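Local structure of nigritoxine (Vibrio nigripulchritudo, 5M41) at residues Q37-Q42 / V262-G267; A44-L49 / A214-L219; L49-E54 / D107-N112; Y64-G69 / T74-Y79; E183-H188 / Q197-L202. The protein is a bacterial toxin that acts on crustaceans and insects, built on a new fold, by a molecular mechanism that remains unclear. All blocks are in the same frame, centred on the assembly; numbering follows the deposited sequence.

Contact 1 (Q37-Q42 / V262-G267); sequences QQNLYQ and VASTNG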
# COMPACT_ATOMS: atom_id res chain seq x y z
N GLN A 37 -3.27 33.66 0.06
CA GLN A 37 -4.64 34.09 0.43
C GLN A 37 -5.16 35.25 -0.45
O GLN A 37 -6.31 35.24 -0.85
CB GLN A 37 -4.76 34.47 1.93
CG GLN A 37 -4.37 33.34 2.90
CD GLN A 37 -4.19 33.83 4.34
OE1 GLN A 37 -3.88 34.99 4.57
NE2 GLN A 37 -4.38 32.93 5.31
N GLN A 38 -4.32 36.26 -0.70
CA GLN A 38 -4.65 37.35 -1.62
C GLN A 38 -4.94 36.82 -3.03
O GLN A 38 -5.92 37.24 -3.69
CB GLN A 38 -3.51 38.39 -1.68
CG GLN A 38 -3.31 39.09 -0.33
CD GLN A 38 -2.10 40.00 -0.27
OE1 GLN A 38 -1.41 40.19 -1.26
NE2 GLN A 38 -1.84 40.54 0.90
N ASN A 39 -4.09 35.90 -3.48
CA ASN A 39 -4.27 35.28 -4.78
C ASN A 39 -5.61 34.53 -4.83
O ASN A 39 -6.32 34.58 -5.83
CB ASN A 39 -3.16 34.25 -5.04
CG ASN A 39 -1.83 34.89 -5.42
OD1 ASN A 39 -0.82 34.19 -5.51
ND2 ASN A 39 -1.80 36.17 -5.60
N LEU A 40 -5.92 33.80 -3.77
CA LEU A 40 -7.22 33.13 -3.68
C LEU A 40 -8.36 34.15 -3.88
O LEU A 40 -9.30 33.92 -4.68
CB LEU A 40 -7.34 32.42 -2.32
CG LEU A 40 -8.50 31.52 -1.94
CD1 LEU A 40 -8.13 30.70 -0.69
CD2 LEU A 40 -9.75 32.35 -1.62
N TYR A 41 -8.32 35.24 -3.11
CA TYR A 41 -9.39 36.24 -3.26
C TYR A 41 -9.38 36.87 -4.65
O TYR A 41 -10.44 37.09 -5.26
CB TYR A 41 -9.28 37.32 -2.18
CG TYR A 41 -10.23 37.04 -1.01
CD1 TYR A 41 -11.61 37.17 -1.17
CD2 TYR A 41 -9.75 36.61 0.23
CE1 TYR A 41 -12.48 36.91 -0.11
CE2 TYR A 41 -10.62 36.36 1.29
CZ TYR A 41 -11.99 36.51 1.11
OH TYR A 41 -12.87 36.29 2.16
N GLN A 42 -8.17 37.10 -5.17
CA GLN A 42 -7.99 37.71 -6.47
C GLN A 42 -8.67 36.87 -7.54
O GLN A 42 -9.36 37.42 -8.41
CB GLN A 42 -6.51 37.87 -6.77
CG GLN A 42 -6.21 38.53 -8.09
CD GLN A 42 -5.93 39.99 -7.91
OE1 GLN A 42 -6.59 40.68 -7.13
NE2 GLN A 42 -4.93 40.48 -8.63
N VAL A 262 -0.64 26.64 -2.50
CA VAL A 262 0.63 26.50 -1.77
C VAL A 262 1.80 26.42 -2.77
O VAL A 262 2.80 27.10 -2.59
CB VAL A 262 0.61 25.29 -0.81
CG1 VAL A 262 1.98 25.07 -0.16
CG2 VAL A 262 -0.45 25.48 0.29
N ALA A 263 1.67 25.60 -3.81
CA ALA A 263 2.75 25.51 -4.81
C ALA A 263 2.99 26.84 -5.50
O ALA A 263 4.11 27.11 -5.89
CB ALA A 263 2.49 24.41 -5.85
N SER A 264 1.95 27.67 -5.64
CA SER A 264 2.13 28.94 -6.33
C SER A 264 3.06 29.87 -5.57
O SER A 264 3.75 30.68 -6.17
CB SER A 264 0.80 29.66 -6.60
OG SER A 264 0.32 30.24 -5.39
N THR A 265 3.09 29.76 -4.25
CA THR A 265 3.92 30.65 -3.44
C THR A 265 5.16 29.95 -2.84
O THR A 265 5.84 30.51 -2.00
CB THR A 265 3.10 31.38 -2.35
OG1 THR A 265 2.45 30.41 -1.51
CG2 THR A 265 2.01 32.27 -2.97
N ASN A 266 5.41 28.72 -3.29
CA ASN A 266 6.67 27.96 -3.06
C ASN A 266 6.50 26.50 -2.65
O ASN A 266 5.89 26.21 -1.63
CB ASN A 266 7.61 28.66 -2.06
CG ASN A 266 8.78 29.33 -2.74
OD1 ASN A 266 9.32 28.83 -3.73
ND2 ASN A 266 9.20 30.47 -2.20
N GLY A 267 7.07 25.57 -3.43
CA GLY A 267 7.82 25.88 -4.66
C GLY A 267 9.33 25.86 -4.50
O GLY A 267 9.91 24.87 -4.05
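Asn-39 on helix 34-54 turns its amide oxygen toward Ser-264 and Thr-265, and this single side chain carries the whole of the helix side of the contact. Its CG lies beside the backbone N and anti to the carbonyl carbon (chi1 -76°), which swings the amide out from the helix. The two ends of that amide are not equivalent here. OD1 faces the other segment, 4.1 Å from Ser-264 OG and 4.3 Å from Thr-265 CG2, whereas Asn-39 ND2 stays 6.3 Å from Ser-264 OG. The OD1 to OG separation is too long for a hydrogen bond, and none joins the two segments. The Ser-264 hydroxyl is engaged elsewhere: with OG set between its own N and carbonyl carbon (chi1 76°), it bonds back to the carbonyl of Leu-261 in the preceding turn. Thr-265 offers OD1 a methyl group, and its side chain also lies on Glu-35 and Ala-36, about one turn earlier in the same helix as Asn-39. The nearest CA atoms, those of Asn-39 and Ser-264, are 9.1 Å apart and only 52 Å² is buried, so the side chains are loosely apposed, with no bond and no tight contact between them. In fold terms, the flank of the long helix 34-54 meets the last part of helix 253-264 and the poorly ordered chain that follows: a side-to-end contact between helices, without interlocking ridges.

Contact 2 (A44-L49 / A214-L219); sequences AIIEVL and AAREPL
Glu-47 extends from the helix with CG anti to the backbone N and then folds at chi2 (60°), while Arg-216 bends at chi3; together the two kinks bring carboxylate and guanidinium within range. The resulting salt bridge joins Glu-47 OE1 to Arg-216 NH1 at 3.3 Å. Its hydrogen bond is weak by both length and straightness, the N-H...O angle being 145°. OE1 sits at the guanidinium edge, near its plane, but the carboxylate plane is turned 50° from that plane, which rules out a flat, two-pronged pairing. The same Glu-47 oxygen, OE1, is 3.4 Å from Arg-216 CD, so it rests against the aliphatic part of the chain as well. Apolar support is thin: Ile-46 CG2 approaches Arg-216 CD at 4.3 Å. The contact thus ties the middle of helix 34-54 to segment 214-219, at the C-terminal part of helix 206-215. Lys-212 of that second helix also touches Glu-47, and Tyr-64 of helix 62-67 packs on both Ile-46 and Arg-216.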
# COMPACT_ATOMS: atom_id res chain seq x y z
N ALA A 44 -11.13 34.61 -7.10
CA ALA A 44 -12.57 34.76 -6.85
C ALA A 44 -13.15 36.04 -7.50
O ALA A 44 -14.21 36.00 -8.15
CB ALA A 44 -12.88 34.74 -5.36
N ILE A 45 -12.47 37.16 -7.29
CA ILE A 45 -12.87 38.43 -7.91
C ILE A 45 -12.90 38.30 -9.44
O ILE A 45 -13.90 38.66 -10.08
CB ILE A 45 -11.94 39.59 -7.50
CG1 ILE A 45 -12.05 39.85 -6.00
CG2 ILE A 45 -12.34 40.88 -8.23
CD1 ILE A 45 -10.89 40.68 -5.46
N ILE A 46 -11.80 37.79 -10.01
CA ILE A 46 -11.73 37.53 -11.45
C ILE A 46 -12.93 36.72 -11.93
O ILE A 46 -13.55 37.07 -12.93
CB ILE A 46 -10.42 36.81 -11.85
CG1 ILE A 46 -9.23 37.79 -11.78
CG2 ILE A 46 -10.53 36.31 -13.29
CD1 ILE A 46 -7.87 37.12 -11.64
N GLU A 47 -13.28 35.65 -11.22
CA GLU A 47 -14.44 34.87 -11.61
C GLU A 47 -15.71 35.73 -11.66
O GLU A 47 -16.50 35.63 -12.61
CB GLU A 47 -14.61 33.64 -10.73
CG GLU A 47 -15.85 32.79 -11.00
CD GLU A 47 -15.93 32.21 -12.41
OE1 GLU A 47 -14.92 32.18 -13.15
OE2 GLU A 47 -17.03 31.78 -12.79
N VAL A 48 -15.91 36.57 -10.65
CA VAL A 48 -17.15 37.35 -10.57
C VAL A 48 -17.17 38.44 -11.64
O VAL A 48 -18.20 38.67 -12.28
CB VAL A 48 -17.42 37.87 -9.13
CG1 VAL A 48 -18.63 38.80 -9.09
CG2 VAL A 48 -17.61 36.69 -8.19
N LEU A 49 -16.03 39.09 -11.87
CA LEU A 49 -15.92 40.02 -12.98
C LEU A 49 -16.24 39.35 -14.33
O LEU A 49 -16.96 39.96 -15.13
CB LEU A 49 -14.56 40.72 -13.04
CG LEU A 49 -14.13 41.53 -11.82
CD1 LEU A 49 -12.74 42.08 -12.05
CD2 LEU A 49 -15.11 42.67 -11.52
N ALA A 214 -9.12 30.65 -11.07
CA ALA A 214 -7.80 30.10 -11.35
C ALA A 214 -7.80 29.23 -12.64
O ALA A 214 -6.81 29.25 -13.35
CB ALA A 214 -7.27 29.32 -10.16
N ALA A 215 -8.89 28.50 -12.92
CA ALA A 215 -8.97 27.67 -14.12
C ALA A 215 -9.05 28.49 -15.39
O ALA A 215 -8.74 27.99 -16.45
CB ALA A 215 -10.18 26.73 -14.06
N ARG A 216 -9.47 29.75 -15.27
CA ARG A 216 -9.49 30.71 -16.38
C ARG A 216 -8.12 31.25 -16.70
O ARG A 216 -7.96 31.84 -17.73
CB ARG A 216 -10.34 31.95 -16.04
CG ARG A 216 -11.77 31.70 -15.65
CD ARG A 216 -12.45 33.04 -15.39
NE ARG A 216 -12.97 33.52 -16.65
CZ ARG A 216 -14.14 33.14 -17.15
NH1 ARG A 216 -14.93 32.31 -16.47
NH2 ARG A 216 -14.53 33.60 -18.31
N GLU A 217 -7.16 31.14 -15.79
CA GLU A 217 -5.84 31.74 -15.99
C GLU A 217 -5.11 31.13 -17.21
O GLU A 217 -4.75 29.97 -17.18
CB GLU A 217 -5.02 31.56 -14.70
CG GLU A 217 -3.69 32.29 -14.66
CD GLU A 217 -3.86 33.80 -14.55
OE1 GLU A 217 -4.99 34.27 -14.31
OE2 GLU A 217 -2.84 34.51 -14.70
N PRO A 218 -4.88 31.90 -18.30
CA PRO A 218 -4.44 31.25 -19.56
C PRO A 218 -3.14 30.50 -19.37
O PRO A 218 -2.17 31.05 -18.83
CB PRO A 218 -4.23 32.43 -20.51
CG PRO A 218 -5.19 33.46 -20.01
CD PRO A 218 -5.05 33.36 -18.50
N LEU A 219 -3.14 29.22 -19.75
CA LEU A 219 -1.92 28.41 -19.76
C LEU A 219 -1.36 28.10 -18.36
O LEU A 219 -0.21 27.68 -18.23
CB LEU A 219 -0.83 29.11 -20.58
CG LEU A 219 -1.24 29.77 -21.90
CD1 LEU A 219 -0.01 30.40 -22.56
CD2 LEU A 219 -1.90 28.75 -22.81

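Contact 3 (L49-E54 / D107-N112); sequences LSQIRE and DKPYTN
Ile-52 and Tyr-110 make the main apolar contact, a CH-pi interaction over the ring face. Ile-52 CG1 lies 3.8 Å from the Tyr-110 centroid and 18° off the normal, displaced toward the rim, 3.6 Å from Tyr-110 CG. Ile-52 CD1 continues to Tyr-110 CB at 4.0 Å, the two side chains running past each other in opposite directions. Tyr-110 CG occupies the position between the backbone N and carbonyl carbon (chi1 62°), which lays the ring against the helix. A second group of contacts is of van der Waals type between an amide and the ring edge. Gln-51, extended beyond CG, brings CD to 3.7 Å from Tyr-110 CE2 in the plane of the ring, with the amide nearly perpendicular to it (87°). The outer end of the same amide continues to the proline, Gln-51 NE2 standing 3.9 Å from Pro-109 CG. Polar bonding across the two segments is absent; the tyrosine hydroxyl instead makes a weak hydrogen bond to Glu-55, just past the helix segment. Within the second segment, Lys-108 NZ bonds weakly to the carbonyl O of Tyr-110 at 3.3 Å. Ile-99 of strand 98-102 touches both Ile-52 and Tyr-110 and extends the apolar layer. Such packing of a helix on an antiparallel sheet is the helix-on-sheet layering of an alpha+beta arrangement, made here at strand 110-113, an outermost strand of the five-stranded sheet.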
# COMPACT_ATOMS: atom_id res chain seq x y z
N LEU A 49 -16.03 39.09 -11.87
CA LEU A 49 -15.92 40.02 -12.98
C LEU A 49 -16.24 39.35 -14.33
O LEU A 49 -16.96 39.96 -15.13
CB LEU A 49 -14.56 40.72 -13.04
CG LEU A 49 -14.13 41.53 -11.82
CD1 LEU A 49 -12.74 42.08 -12.05
CD2 LEU A 49 -15.11 42.67 -11.52
N SER A 50 -15.76 38.13 -14.58
CA SER A 50 -16.09 37.41 -15.83
C SER A 50 -17.60 37.23 -15.97
O SER A 50 -18.16 37.39 -17.05
CB SER A 50 -15.44 36.03 -15.91
OG SER A 50 -14.03 36.15 -15.78
N GLN A 51 -18.25 36.90 -14.86
CA GLN A 51 -19.69 36.72 -14.88
C GLN A 51 -20.41 38.04 -15.15
O GLN A 51 -21.36 38.10 -15.95
CB GLN A 51 -20.18 36.02 -13.62
CG GLN A 51 -21.66 35.66 -13.68
CD GLN A 51 -22.16 34.94 -12.43
OE1 GLN A 51 -23.36 34.71 -12.28
NE2 GLN A 51 -21.24 34.58 -11.55
N ILE A 52 -19.95 39.12 -14.52
CA ILE A 52 -20.51 40.45 -14.76
C ILE A 52 -20.34 40.83 -16.24
O ILE A 52 -21.28 41.32 -16.87
CB ILE A 52 -19.87 41.54 -13.87
CG1 ILE A 52 -20.28 41.36 -12.40
CG2 ILE A 52 -20.29 42.93 -14.34
CD1 ILE A 52 -19.40 42.12 -11.43
N ARG A 53 -19.14 40.58 -16.77
CA ARG A 53 -18.83 40.95 -18.13
C ARG A 53 -19.74 40.24 -19.14
O ARG A 53 -20.39 40.90 -19.95
CB ARG A 53 -17.36 40.69 -18.45
CG ARG A 53 -16.94 41.20 -19.82
CD ARG A 53 -15.45 41.46 -19.89
NE ARG A 53 -14.64 40.25 -19.77
CZ ARG A 53 -14.41 39.38 -20.75
NH1 ARG A 53 -14.94 39.57 -21.96
NH2 ARG A 53 -13.65 38.31 -20.53
N GLU A 54 -19.80 38.91 -19.06
CA GLU A 54 -20.58 38.11 -20.01
C GLU A 54 -22.08 38.41 -19.98
O GLU A 54 -22.77 38.29 -20.99
CB GLU A 54 -20.33 36.61 -19.78
CG GLU A 54 -20.97 36.05 -18.52
CD GLU A 54 -20.83 34.54 -18.37
OE1 GLU A 54 -20.67 33.84 -19.39
OE2 GLU A 54 -20.89 34.05 -17.21
N ASP A 107 -26.20 32.86 -4.78
CA ASP A 107 -27.03 33.18 -5.92
C ASP A 107 -26.95 34.64 -6.37
O ASP A 107 -27.24 34.96 -7.51
CB ASP A 107 -28.47 32.77 -5.61
CG ASP A 107 -28.98 33.36 -4.31
OD1 ASP A 107 -30.05 34.00 -4.35
OD2 ASP A 107 -28.31 33.22 -3.26
N LYS A 108 -26.51 35.53 -5.47
CA LYS A 108 -26.35 36.95 -5.80
C LYS A 108 -24.90 37.41 -5.63
O LYS A 108 -24.61 38.27 -4.75
CB LYS A 108 -27.28 37.82 -4.93
CG LYS A 108 -28.77 37.64 -5.18
CD LYS A 108 -29.37 38.85 -5.90
CE LYS A 108 -28.98 38.92 -7.38
NZ LYS A 108 -28.80 40.32 -7.87
N PRO A 109 -23.96 36.84 -6.44
CA PRO A 109 -22.57 37.28 -6.24
C PRO A 109 -22.38 38.75 -6.59
O PRO A 109 -21.47 39.38 -6.07
CB PRO A 109 -21.76 36.37 -7.18
CG PRO A 109 -22.76 35.84 -8.16
CD PRO A 109 -24.07 35.77 -7.44
N TYR A 110 -23.26 39.29 -7.44
CA TYR A 110 -23.26 40.72 -7.78
C TYR A 110 -24.70 41.20 -7.92
O TYR A 110 -25.55 40.47 -8.41
CB TYR A 110 -22.47 41.01 -9.06
CG TYR A 110 -23.03 40.33 -10.30
CD1 TYR A 110 -23.89 41.00 -11.16
CD2 TYR A 110 -22.69 39.01 -10.59
CE1 TYR A 110 -24.40 40.37 -12.29
CE2 TYR A 110 -23.20 38.37 -11.71
CZ TYR A 110 -24.05 39.05 -12.56
OH TYR A 110 -24.56 38.38 -13.67
N THR A 111 -24.95 42.41 -7.46
CA THR A 111 -26.26 43.01 -7.51
C THR A 111 -26.11 44.41 -8.08
O THR A 111 -25.24 45.17 -7.65
CB THR A 111 -26.87 43.10 -6.11
OG1 THR A 111 -26.74 41.84 -5.48
CG2 THR A 111 -28.38 43.50 -6.17
N ASN A 112 -26.94 44.73 -9.07
CA ASN A 112 -26.97 46.08 -9.61
C ASN A 112 -27.65 47.03 -8.64
O ASN A 112 -28.81 46.84 -8.30
CB ASN A 112 -27.66 46.09 -10.96
CG ASN A 112 -26.90 45.30 -12.00
OD1 ASN A 112 -25.77 45.65 -12.34
ND2 ASN A 112 -27.49 44.21 -12.47

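Contact 4 (Y64-G69 / T74-Y79); sequences YNALIG and TTVDIY
Ala-66 and Val-76 supply the apolar part of this contact, methyl against methyl. Ala-66 CB is 3.4 Å from Val-76 CG2, tighter than usual for two carbons; the branch that touches is CG2, anti to the carbonyl carbon, while CG1 is anti to the backbone N (chi1 178°). The second kind of contact is methyl to backbone: Ala-66 CB lies 3.5 Å from Thr-74 O, so the one methyl touches both a side chain and a carbonyl. No hydrogen bond crosses between the segments. Backbone bonding is confined to each partner's own surroundings: the helix end is followed by an inverse gamma turn centred on Ile-68, with Gly-69 N bonded to Leu-67 O at 2.6 Å, while Val-76 pairs through its backbone with Ile-174. With a CA-to-CA distance of 5.9 Å between Ala-66 and Thr-74, a small side chain fits this close approach. The chemistry therefore implies contact by close apolar fit, partly buried, with no directional bond between helix 62-67 and the segment leading into strand 77-80.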
# COMPACT_ATOMS: atom_id res chain seq x y z
N TYR A 64 -11.49 44.06 -14.93
CA TYR A 64 -10.72 42.86 -15.33
C TYR A 64 -9.23 43.16 -15.54
O TYR A 64 -8.37 42.57 -14.89
CB TYR A 64 -11.36 42.27 -16.60
CG TYR A 64 -11.31 40.76 -16.77
CD1 TYR A 64 -12.08 39.91 -15.97
CD2 TYR A 64 -10.52 40.19 -17.78
CE1 TYR A 64 -12.04 38.53 -16.15
CE2 TYR A 64 -10.48 38.81 -17.97
CZ TYR A 64 -11.23 37.98 -17.15
OH TYR A 64 -11.17 36.61 -17.35
N ASN A 65 -8.92 44.10 -16.43
CA ASN A 65 -7.53 44.48 -16.72
C ASN A 65 -6.81 45.20 -15.60
O ASN A 65 -5.62 44.99 -15.41
CB ASN A 65 -7.47 45.37 -17.97
CG ASN A 65 -7.88 44.63 -19.23
OD1 ASN A 65 -8.71 45.13 -20.00
ND2 ASN A 65 -7.31 43.45 -19.44
N ALA A 66 -7.50 46.07 -14.89
CA ALA A 66 -6.84 46.86 -13.85
C ALA A 66 -6.50 45.96 -12.67
O ALA A 66 -5.63 46.28 -11.86
CB ALA A 66 -7.72 48.00 -13.39
N LEU A 67 -7.21 44.83 -12.59
CA LEU A 67 -6.98 43.80 -11.59
C LEU A 67 -5.92 42.83 -12.10
O LEU A 67 -4.91 42.62 -11.44
CB LEU A 67 -8.28 43.07 -11.28
CG LEU A 67 -8.33 42.10 -10.12
CD1 LEU A 67 -8.63 42.83 -8.83
CD2 LEU A 67 -9.40 41.07 -10.39
N ILE A 68 -6.15 42.26 -13.29
CA ILE A 68 -5.17 41.34 -13.92
C ILE A 68 -3.91 42.12 -14.38
O ILE A 68 -3.55 42.08 -15.57
CB ILE A 68 -5.79 40.54 -15.11
CG1 ILE A 68 -7.03 39.75 -14.66
CG2 ILE A 68 -4.76 39.61 -15.76
CD1 ILE A 68 -7.84 39.11 -15.78
N GLY A 69 -3.26 42.81 -13.44
CA GLY A 69 -2.02 43.57 -13.69
C GLY A 69 -2.03 44.53 -14.89
O GLY A 69 -1.53 44.20 -15.97
N THR A 74 -4.61 51.35 -16.36
CA THR A 74 -5.83 52.14 -16.18
C THR A 74 -6.33 51.98 -14.73
O THR A 74 -6.07 50.96 -14.08
CB THR A 74 -6.90 51.70 -17.21
OG1 THR A 74 -6.55 50.41 -17.75
CG2 THR A 74 -6.99 52.69 -18.36
N THR A 75 -7.03 52.98 -14.21
CA THR A 75 -7.36 53.02 -12.79
C THR A 75 -8.84 52.73 -12.54
O THR A 75 -9.71 53.20 -13.27
CB THR A 75 -6.91 54.36 -12.16
OG1 THR A 75 -6.72 54.19 -10.76
CG2 THR A 75 -7.90 55.47 -12.41
N VAL A 76 -9.14 51.92 -11.52
CA VAL A 76 -10.52 51.50 -11.28
C VAL A 76 -10.84 51.65 -9.79
O VAL A 76 -10.24 50.96 -8.95
CB VAL A 76 -10.76 50.05 -11.77
CG1 VAL A 76 -12.18 49.59 -11.48
CG2 VAL A 76 -10.48 49.93 -13.25
N ASP A 77 -11.77 52.55 -9.48
CA ASP A 77 -12.20 52.80 -8.10
C ASP A 77 -13.08 51.68 -7.55
O ASP A 77 -13.99 51.19 -8.23
CB ASP A 77 -13.00 54.12 -8.00
CG ASP A 77 -12.16 55.36 -8.26
OD1 ASP A 77 -10.94 55.26 -8.49
OD2 ASP A 77 -12.74 56.46 -8.21
N ILE A 78 -12.82 51.31 -6.30
CA ILE A 78 -13.63 50.34 -5.57
C ILE A 78 -13.95 50.96 -4.22
O ILE A 78 -13.10 51.62 -3.64
CB ILE A 78 -12.84 49.02 -5.31
CG1 ILE A 78 -12.56 48.27 -6.61
CG2 ILE A 78 -13.58 48.12 -4.34
CD1 ILE A 78 -13.80 47.84 -7.38
N TYR A 79 -15.16 50.76 -3.70
CA TYR A 79 -15.42 51.14 -2.32
C TYR A 79 -15.29 49.91 -1.42
O TYR A 79 -15.80 48.84 -1.75
CB TYR A 79 -16.82 51.72 -2.13
CG TYR A 79 -17.19 52.88 -3.04
CD1 TYR A 79 -16.24 53.80 -3.47
CD2 TYR A 79 -18.52 53.08 -3.43
CE1 TYR A 79 -16.59 54.87 -4.30
CE2 TYR A 79 -18.88 54.15 -4.26
CZ TYR A 79 -17.91 55.03 -4.68
OH TYR A 79 -18.23 56.10 -5.49

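Contact 5 (E183-H188 / Q197-L202); sequences ERLDYH and QILSTL
Segments 183-188 and 197-202 run roughly antiparallel, with 145° between their directions and their axes 10.6 Å apart at closest approach, as the two arms of an alpha-alpha hairpin. The magnesium ion is bound around the connection, by Val-189 near the end of the first helix, Glu-192 in the link and Asp-195 at the start of the second. Leucines fill the middle of the interface. Leu-185 CD2 meets Leu-199 CD1 at 3.7 Å, the side chains crossing at about a right angle, while Leu-185 CD1 touches Leu-199 CD1 as well as Leu-202 CD1, the latter at 3.8 Å. Nearer the turn, the His-188 ring lies against two aliphatic groups. Ile-198 CG2 approaches His-188 NE2 obliquely at 3.8 Å. Leu-202 CD1 sits over the ring centre in a CH-pi contact, 3.6 Å from the His-188 centroid and 12° off the normal. Although His-188 ND1 is the ring atom closest to that methyl, at 3.5 Å from Leu-202 CD1, its hydrogen-bonding partner lies outside the hairpin: the hydroxyl OG1 of Thr-84.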
# COMPACT_ATOMS: atom_id res chain seq x y z
N GLU A 183 -7.46 40.91 4.82
CA GLU A 183 -7.32 41.52 6.15
C GLU A 183 -8.69 41.61 6.82
O GLU A 183 -8.79 41.47 8.02
CB GLU A 183 -6.62 42.90 6.08
CG GLU A 183 -5.12 42.77 5.79
CD GLU A 183 -4.48 44.00 5.13
OE1 GLU A 183 -5.17 44.81 4.47
OE2 GLU A 183 -3.25 44.13 5.23
N ARG A 184 -9.74 41.86 6.05
CA ARG A 184 -11.11 41.88 6.61
C ARG A 184 -11.53 40.52 7.17
O ARG A 184 -12.08 40.44 8.26
CB ARG A 184 -12.13 42.43 5.58
CG ARG A 184 -13.59 42.18 5.94
CD ARG A 184 -14.03 42.90 7.21
NE ARG A 184 -15.25 42.29 7.70
CZ ARG A 184 -16.03 42.78 8.65
NH1 ARG A 184 -15.71 43.92 9.27
NH2 ARG A 184 -17.11 42.11 9.01
N LEU A 185 -11.26 39.44 6.44
CA LEU A 185 -11.60 38.11 6.92
C LEU A 185 -10.81 37.78 8.20
O LEU A 185 -11.36 37.25 9.17
CB LEU A 185 -11.36 37.07 5.79
CG LEU A 185 -11.54 35.59 6.14
CD1 LEU A 185 -12.98 35.38 6.65
CD2 LEU A 185 -11.22 34.66 4.96
N ASP A 186 -9.52 38.09 8.23
CA ASP A 186 -8.73 37.87 9.45
C ASP A 186 -9.35 38.61 10.65
O ASP A 186 -9.49 38.06 11.72
CB ASP A 186 -7.28 38.36 9.27
CG ASP A 186 -6.43 37.44 8.41
OD1 ASP A 186 -6.78 36.25 8.21
OD2 ASP A 186 -5.40 37.92 7.91
N TYR A 187 -9.71 39.87 10.46
CA TYR A 187 -10.37 40.63 11.51
C TYR A 187 -11.68 40.01 11.94
O TYR A 187 -11.98 39.92 13.12
CB TYR A 187 -10.61 42.07 11.04
CG TYR A 187 -11.50 42.88 11.96
CD1 TYR A 187 -11.04 43.34 13.19
CD2 TYR A 187 -12.80 43.23 11.56
CE1 TYR A 187 -11.86 44.11 14.03
CE2 TYR A 187 -13.63 44.01 12.39
CZ TYR A 187 -13.14 44.45 13.61
OH TYR A 187 -13.97 45.22 14.42
N HIS A 188 -12.50 39.61 10.97
CA HIS A 188 -13.79 38.99 11.29
C HIS A 188 -13.61 37.77 12.15
O HIS A 188 -14.24 37.62 13.22
CB HIS A 188 -14.52 38.66 9.98
CG HIS A 188 -15.95 38.22 10.16
ND1 HIS A 188 -16.89 38.46 9.23
CD2 HIS A 188 -16.58 37.52 11.19
CE1 HIS A 188 -18.08 37.96 9.65
NE2 HIS A 188 -17.89 37.38 10.85
N GLN A 197 -15.50 27.51 12.41
CA GLN A 197 -16.79 27.49 11.76
C GLN A 197 -17.10 28.79 11.01
O GLN A 197 -17.68 28.76 9.92
CB GLN A 197 -17.89 27.18 12.78
CG GLN A 197 -19.25 27.04 12.15
CD GLN A 197 -20.29 26.65 13.17
OE1 GLN A 197 -20.26 27.13 14.32
NE2 GLN A 197 -21.21 25.78 12.77
N ILE A 198 -16.72 29.92 11.58
CA ILE A 198 -16.98 31.18 10.91
C ILE A 198 -16.17 31.22 9.64
O ILE A 198 -16.67 31.57 8.57
CB ILE A 198 -16.73 32.40 11.82
CG1 ILE A 198 -17.66 32.32 13.02
CG2 ILE A 198 -17.06 33.69 11.09
CD1 ILE A 198 -18.42 33.59 13.35
N LEU A 199 -14.92 30.78 9.74
CA LEU A 199 -14.03 30.74 8.60
C LEU A 199 -14.55 29.84 7.44
O LEU A 199 -14.57 30.25 6.27
CB LEU A 199 -12.65 30.29 9.05
CG LEU A 199 -11.39 30.64 8.27
CD1 LEU A 199 -11.41 32.00 7.56
CD2 LEU A 199 -10.22 30.55 9.24
N SER A 200 -15.00 28.62 7.76
CA SER A 200 -15.47 27.72 6.72
C SER A 200 -16.78 28.23 6.11
O SER A 200 -17.02 28.04 4.89
CB SER A 200 -15.63 26.28 7.25
OG SER A 200 -16.52 26.19 8.33
N THR A 201 -17.60 28.91 6.91
CA THR A 201 -18.84 29.46 6.42
C THR A 201 -18.61 30.63 5.49
O THR A 201 -19.28 30.76 4.46
CB THR A 201 -19.72 29.94 7.59
OG1 THR A 201 -20.11 28.81 8.34
CG2 THR A 201 -21.00 30.61 7.10
N LEU A 202 -17.68 31.49 5.87
CA LEU A 202 -17.36 32.69 5.10
C LEU A 202 -16.62 32.41 3.80
O LEU A 202 -16.50 33.31 2.94
CB LEU A 202 -16.58 33.69 5.96
CG LEU A 202 -17.44 34.35 7.07
CD1 LEU A 202 -16.56 35.16 8.01
CD2 LEU A 202 -18.51 35.24 6.49

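Overall arrangement
Helix 34-54 is the common element: contacts 1, 2 and 3 follow one another along it, with centres 13 Å apart at each step and 24 Å from first to last. Contact 4 lies beside this row, about 14 Å from contact 2 between centres, and joins it where Leu-67 packs on Ile-45 and Ile-46. Contacts 3 and 4 reach the same five-stranded sheet. Contact 5 meets the row at contact 1, Tyr-41 OH lying 3.6 Å from Leu-185 CD2, and keeps clear of contacts 2, 3 and 4, whose nearest atoms are about 9 to 12 Å away. It is also the contact beside the magnesium ion, about 8 Å from the Ile-198 side chain.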